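Local coordinates for aspartate--tRNA(Asp/Asn) ligase (Sulfolobus tokodaii, PDB 1WYD), which probably attaches aspartate to both tRNA(Asp) and tRNA(Asn), first activating the amino acid with ATP to aspartyl-AMP and then transferring it to the tRNA acceptor end, at residues B[126-138]-B[253-265]. Residues are numbered along the deposited sequence; the frame is centred on the assembly and turned at random.
Sequences RRQEMQAVIKIQS and IKEEGKEELKILN
Glu260 points its CB at Ala132, and their CA atoms, 4.8 Å apart, are the nearest pair between the segments. Glu260 CB rests on Ala132 CB at 3.8 Å and also meets CG1 and CD1 of Ile136. CG lies over CA and CB of Ala132, then the chain bends (chi2 72°) and turns the carboxylate to the end of Lys135, which crosses it at about a right angle. There OE1 of Glu260 takes a weak hydrogen bond, part of a salt bridge, from Lys135 NZ at 3.2 Å; CD and CE of the lysine brush the same oxygen. Glu259 OE2 is 4.0 Å from Lys135 NZ, a second negative charge nearby but beyond a salt bridge. With an alanine at Lys135, the carboxylate of Glu260, a buried residue, would probably lose its charge partner. The helices 128-138 and 258-264 run roughly antiparallel, 141° between their directions, within the class II synthetase catalytic domain, and Leu264 is a knob in a hole made by Glu129, Ala132, Val133 and Ile136. Leu264 CD1 meets Ile136 CD1 tip to tip at a tight 3.4 Å. On its other branch, Ile136 lays CG2 against CD1 of Ile253, 3.9 Å away, while Met405 of helix 401-409 packs on the same isoleucine. Toward the start of the helix 128-138, Ile263 CG2 sits 3.8 Å from Glu129 N, and one water donates to both Glu129 OE2 and Ile263 O.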
loop_
_atom_site.group_PDB
_atom_site.type_symbol
_atom_site.label_atom_id
_atom_site.label_comp_id
_atom_site.label_asym_id
_atom_site.label_seq_id
_atom_site.Cartn_x
_atom_site.Cartn_y
_atom_site.Cartn_z
ATOM N N ARG B 126 7.693 -21.071 -4.019
ATOM C CA ARG B 126 8.346 -21.680 -2.858
ATOM C C ARG B 126 9.864 -21.854 -3.014
ATOM O O ARG B 126 10.545 -22.145 -2.057
ATOM C CB ARG B 126 7.717 -23.014 -2.486
ATOM C CG ARG B 126 6.397 -22.891 -1.809
ATOM C CD ARG B 126 5.784 -24.245 -1.450
ATOM N NE ARG B 126 4.424 -24.082 -0.907
ATOM C CZ ARG B 126 3.507 -25.072 -0.850
ATOM N NH1 ARG B 126 3.770 -26.320 -1.280
ATOM N NH2 ARG B 126 2.325 -24.813 -0.350
ATOM N N ARG B 127 10.387 -21.686 -4.224
ATOM C CA ARG B 127 11.779 -21.972 -4.427
ATOM C C ARG B 127 12.569 -20.891 -3.673
ATOM O O ARG B 127 12.138 -19.734 -3.595
ATOM C CB ARG B 127 12.131 -21.945 -5.908
ATOM C CG ARG B 127 11.734 -23.163 -6.712
ATOM C CD ARG B 127 12.315 -23.177 -8.116
ATOM N NE ARG B 127 11.749 -22.051 -8.855
ATOM C CZ ARG B 127 12.398 -20.938 -9.226
ATOM N NH1 ARG B 127 13.714 -20.761 -8.964
ATOM N NH2 ARG B 127 11.722 -19.997 -9.876
ATOM N N GLN B 128 13.735 -21.261 -3.145
ATOM C CA GLN B 128 14.567 -20.309 -2.373
ATOM C C GLN B 128 14.662 -18.963 -3.069
ATOM O O GLN B 128 14.312 -17.932 -2.499
ATOM C CB GLN B 128 15.940 -20.900 -2.077
ATOM C CG GLN B 128 15.940 -21.936 -0.943
ATOM C CD GLN B 128 15.239 -21.436 0.306
ATOM O OE1 GLN B 128 15.801 -20.636 1.060
ATOM N NE2 GLN B 128 14.020 -21.903 0.534
ATOM N N GLU B 129 15.068 -18.993 -4.325
ATOM C CA GLU B 129 15.222 -17.814 -5.162
ATOM C C GLU B 129 13.993 -16.882 -5.182
ATOM O O GLU B 129 14.136 -15.670 -5.091
ATOM C CB GLU B 129 15.575 -18.248 -6.595
ATOM C CG GLU B 129 16.927 -18.934 -6.792
ATOM C CD GLU B 129 17.032 -20.372 -6.232
ATOM O OE1 GLU B 129 16.019 -21.119 -6.186
ATOM O OE2 GLU B 129 18.171 -20.776 -5.841
ATOM N N MET B 130 12.795 -17.445 -5.305
ATOM C CA MET B 130 11.596 -16.625 -5.402
ATOM C C MET B 130 11.253 -16.096 -4.023
ATOM O O MET B 130 10.935 -14.909 -3.854
ATOM C CB MET B 130 10.421 -17.422 -5.986
ATOM C CG MET B 130 10.539 -17.634 -7.466
ATOM S SD MET B 130 10.781 -16.046 -8.349
ATOM C CE MET B 130 12.010 -16.628 -9.725
ATOM N N GLN B 131 11.312 -16.987 -3.048
ATOM C CA GLN B 131 11.178 -16.592 -1.648
ATOM C C GLN B 131 12.034 -15.377 -1.299
ATOM O O GLN B 131 11.540 -14.446 -0.667
ATOM C CB GLN B 131 11.470 -17.780 -0.718
ATOM C CG GLN B 131 10.318 -18.710 -0.695
ATOM C CD GLN B 131 10.149 -19.496 0.585
ATOM O OE1 GLN B 131 9.897 -20.703 0.534
ATOM N NE2 GLN B 131 10.232 -18.830 1.722
ATOM N N ALA B 132 13.275 -15.351 -1.790
ATOM C CA ALA B 132 14.195 -14.218 -1.547
ATOM C C ALA B 132 13.701 -12.926 -2.208
ATOM O O ALA B 132 13.842 -11.820 -1.661
ATOM C CB ALA B 132 15.592 -14.555 -2.025
ATOM N N VAL B 133 13.103 -13.077 -3.386
ATOM C CA VAL B 133 12.525 -11.941 -4.094
ATOM C C VAL B 133 11.371 -11.369 -3.294
ATOM O O VAL B 133 11.261 -10.171 -3.119
ATOM C CB VAL B 133 12.087 -12.337 -5.532
ATOM C CG1 VAL B 133 11.532 -11.143 -6.294
ATOM C CG2 VAL B 133 13.274 -12.914 -6.265
ATOM N N ILE B 134 10.534 -12.246 -2.767
ATOM C CA ILE B 134 9.324 -11.838 -2.083
ATOM C C ILE B 134 9.737 -11.079 -0.817
ATOM O O ILE B 134 9.181 -10.037 -0.469
ATOM C CB ILE B 134 8.497 -13.109 -1.754
ATOM C CG1 ILE B 134 7.963 -13.722 -3.054
ATOM C CG2 ILE B 134 7.432 -12.795 -0.717
ATOM C CD1 ILE B 134 7.130 -15.016 -2.878
ATOM N N LYS B 135 10.743 -11.608 -0.150
ATOM C CA LYS B 135 11.304 -10.973 1.049
ATOM C C LYS B 135 11.930 -9.603 0.804
ATOM O O LYS B 135 11.699 -8.679 1.574
ATOM C CB LYS B 135 12.256 -11.923 1.762
ATOM C CG LYS B 135 11.495 -12.976 2.538
ATOM C CD LYS B 135 12.388 -13.945 3.335
ATOM C CE LYS B 135 12.948 -15.035 2.478
ATOM N NZ LYS B 135 13.575 -16.134 3.319
ATOM N N ILE B 136 12.665 -9.456 -0.293
ATOM C CA ILE B 136 13.383 -8.209 -0.587
ATOM C C ILE B 136 12.423 -7.085 -0.931
ATOM O O ILE B 136 12.663 -5.918 -0.556
ATOM C CB ILE B 136 14.410 -8.425 -1.733
ATOM C CG1 ILE B 136 15.659 -9.122 -1.189
ATOM C CG2 ILE B 136 14.808 -7.120 -2.441
ATOM C CD1 ILE B 136 16.633 -9.558 -2.288
ATOM N N GLN B 137 11.375 -7.421 -1.698
ATOM C CA GLN B 137 10.353 -6.472 -2.038
ATOM C C GLN B 137 9.755 -5.858 -0.778
ATOM O O GLN B 137 9.515 -4.668 -0.740
ATOM C CB GLN B 137 9.232 -7.150 -2.873
ATOM C CG GLN B 137 8.311 -6.142 -3.531
ATOM C CD GLN B 137 7.253 -6.744 -4.486
ATOM O OE1 GLN B 137 6.201 -7.198 -4.055
ATOM N NE2 GLN B 137 7.521 -6.675 -5.768
ATOM N N SER B 138 9.533 -6.666 0.256
ATOM C CA SER B 138 8.836 -6.214 1.445
ATOM C C SER B 138 9.710 -5.248 2.237
ATOM O O SER B 138 9.234 -4.228 2.787
ATOM C CB SER B 138 8.452 -7.409 2.332
ATOM O OG SER B 138 7.846 -6.962 3.550
ATOM N N ILE B 253 18.570 -3.568 2.091
ATOM C CA ILE B 253 18.681 -4.863 1.449
ATOM C C ILE B 253 20.030 -5.450 1.861
ATOM O O ILE B 253 20.082 -6.585 2.326
ATOM C CB ILE B 253 18.567 -4.763 -0.094
ATOM C CG1 ILE B 253 17.322 -3.978 -0.536
ATOM C CG2 ILE B 253 18.605 -6.153 -0.715
ATOM C CD1 ILE B 253 15.988 -4.382 0.131
ATOM N N LYS B 254 21.101 -4.659 1.728
ATOM C CA LYS B 254 22.471 -5.052 2.160
ATOM C C LYS B 254 22.653 -5.531 3.604
ATOM O O LYS B 254 23.462 -6.412 3.858
ATOM C CB LYS B 254 23.484 -3.954 1.838
ATOM C CG LYS B 254 24.016 -4.032 0.421
ATOM C CD LYS B 254 24.933 -2.869 0.068
ATOM C CE LYS B 254 25.079 -2.765 -1.456
ATOM N NZ LYS B 254 25.906 -1.589 -1.928
ATOM N N GLU B 255 21.890 -4.989 4.542
ATOM C CA GLU B 255 21.982 -5.392 5.947
ATOM C C GLU B 255 20.958 -6.432 6.377
ATOM O O GLU B 255 21.296 -7.412 7.031
ATOM C CB GLU B 255 21.838 -4.170 6.855
ATOM C CG GLU B 255 23.099 -3.335 7.002
ATOM C CD GLU B 255 22.808 -1.952 7.565
ATOM O OE1 GLU B 255 23.645 -1.051 7.374
ATOM O OE2 GLU B 255 21.743 -1.765 8.205
ATOM N N GLU B 256 19.702 -6.196 6.040
ATOM C CA GLU B 256 18.593 -7.040 6.467
ATOM C C GLU B 256 18.246 -8.141 5.457
ATOM O O GLU B 256 17.535 -9.072 5.783
ATOM C CB GLU B 256 17.365 -6.162 6.715
ATOM C CG GLU B 256 17.156 -5.667 8.151
ATOM C CD GLU B 256 15.878 -4.837 8.281
ATOM O OE1 GLU B 256 15.963 -3.617 8.103
ATOM O OE2 GLU B 256 14.772 -5.409 8.548
ATOM N N GLY B 257 18.757 -8.026 4.235
ATOM C CA GLY B 257 18.603 -9.080 3.254
ATOM C C GLY B 257 19.880 -9.762 2.791
ATOM O O GLY B 257 19.972 -10.190 1.636
ATOM N N LYS B 258 20.862 -9.843 3.685
ATOM C CA LYS B 258 22.181 -10.418 3.423
ATOM C C LYS B 258 22.027 -11.814 2.864
ATOM O O LYS B 258 22.613 -12.147 1.830
ATOM C CB LYS B 258 22.936 -10.526 4.745
ATOM C CG LYS B 258 24.432 -10.336 4.691
ATOM C CD LYS B 258 25.032 -10.490 6.107
ATOM C CE LYS B 258 26.517 -10.942 6.070
ATOM N NZ LYS B 258 27.026 -11.330 7.443
ATOM N N GLU B 259 21.208 -12.603 3.564
ATOM C CA GLU B 259 20.940 -14.010 3.262
ATOM C C GLU B 259 20.226 -14.156 1.910
ATOM O O GLU B 259 20.553 -15.039 1.114
ATOM C CB GLU B 259 20.188 -14.649 4.454
ATOM C CG GLU B 259 19.780 -16.113 4.325
ATOM C CD GLU B 259 18.358 -16.400 4.859
ATOM O OE1 GLU B 259 18.118 -16.248 6.097
ATOM O OE2 GLU B 259 17.468 -16.787 4.036
ATOM N N GLU B 260 19.308 -13.238 1.630
ATOM C CA GLU B 260 18.505 -13.267 0.415
ATOM C C GLU B 260 19.368 -12.940 -0.794
ATOM O O GLU B 260 19.327 -13.646 -1.805
ATOM C CB GLU B 260 17.307 -12.321 0.539
ATOM C CG GLU B 260 16.135 -12.858 1.367
ATOM C CD GLU B 260 16.388 -12.914 2.872
ATOM O OE1 GLU B 260 15.675 -13.714 3.567
ATOM O OE2 GLU B 260 17.278 -12.175 3.372
ATOM N N LEU B 261 20.196 -11.911 -0.669
ATOM C CA LEU B 261 21.181 -11.593 -1.698
ATOM C C LEU B 261 22.167 -12.745 -1.979
ATOM O O LEU B 261 22.585 -12.989 -3.143
ATOM C CB LEU B 261 21.944 -10.329 -1.313
ATOM C CG LEU B 261 21.175 -9.009 -1.415
ATOM C CD1 LEU B 261 21.937 -7.909 -0.737
ATOM C CD2 LEU B 261 20.903 -8.629 -2.885
ATOM N N LYS B 262 22.532 -13.443 -0.903
ATOM C CA LYS B 262 23.392 -14.613 -0.971
ATOM C C LYS B 262 22.725 -15.678 -1.857
ATOM O O LYS B 262 23.300 -16.091 -2.855
ATOM C CB LYS B 262 23.699 -15.111 0.443
ATOM C CG LYS B 262 24.973 -15.905 0.595
ATOM C CD LYS B 262 24.846 -17.006 1.682
ATOM C CE LYS B 262 25.979 -18.056 1.549
ATOM N NZ LYS B 262 25.927 -19.172 2.541
ATOM N N ILE B 263 21.505 -16.080 -1.520
ATOM C CA ILE B 263 20.724 -16.993 -2.379
ATOM C C ILE B 263 20.632 -16.528 -3.841
ATOM O O ILE B 263 20.609 -17.347 -4.759
ATOM C CB ILE B 263 19.320 -17.186 -1.787
ATOM C CG1 ILE B 263 19.403 -18.078 -0.537
ATOM C CG2 ILE B 263 18.305 -17.706 -2.846
ATOM C CD1 ILE B 263 18.441 -17.667 0.536
ATOM N N LEU B 264 20.630 -15.216 -4.048
ATOM C CA LEU B 264 20.510 -14.618 -5.377
ATOM C C LEU B 264 21.828 -14.380 -6.162
ATOM O O LEU B 264 21.806 -13.996 -7.344
ATOM C CB LEU B 264 19.730 -13.296 -5.257
ATOM C CG LEU B 264 18.236 -13.399 -4.918
ATOM C CD1 LEU B 264 17.677 -12.050 -4.397
ATOM C CD2 LEU B 264 17.437 -13.949 -6.097
ATOM N N ASN B 265 22.966 -14.580 -5.493
ATOM C CA ASN B 265 24.287 -14.256 -6.062
ATOM C C ASN B 265 24.358 -12.843 -6.608
ATOM O O ASN B 265 24.772 -12.611 -7.740
ATOM C CB ASN B 265 24.648 -15.254 -7.157
ATOM C CG ASN B 265 24.562 -16.654 -6.679
ATOM O OD1 ASN B 265 25.494 -17.155 -6.048
ATOM N ND2 ASN B 265 23.435 -17.301 -6.934
HETATM O O HOH W 1 21.171 -19.863 -5.151
#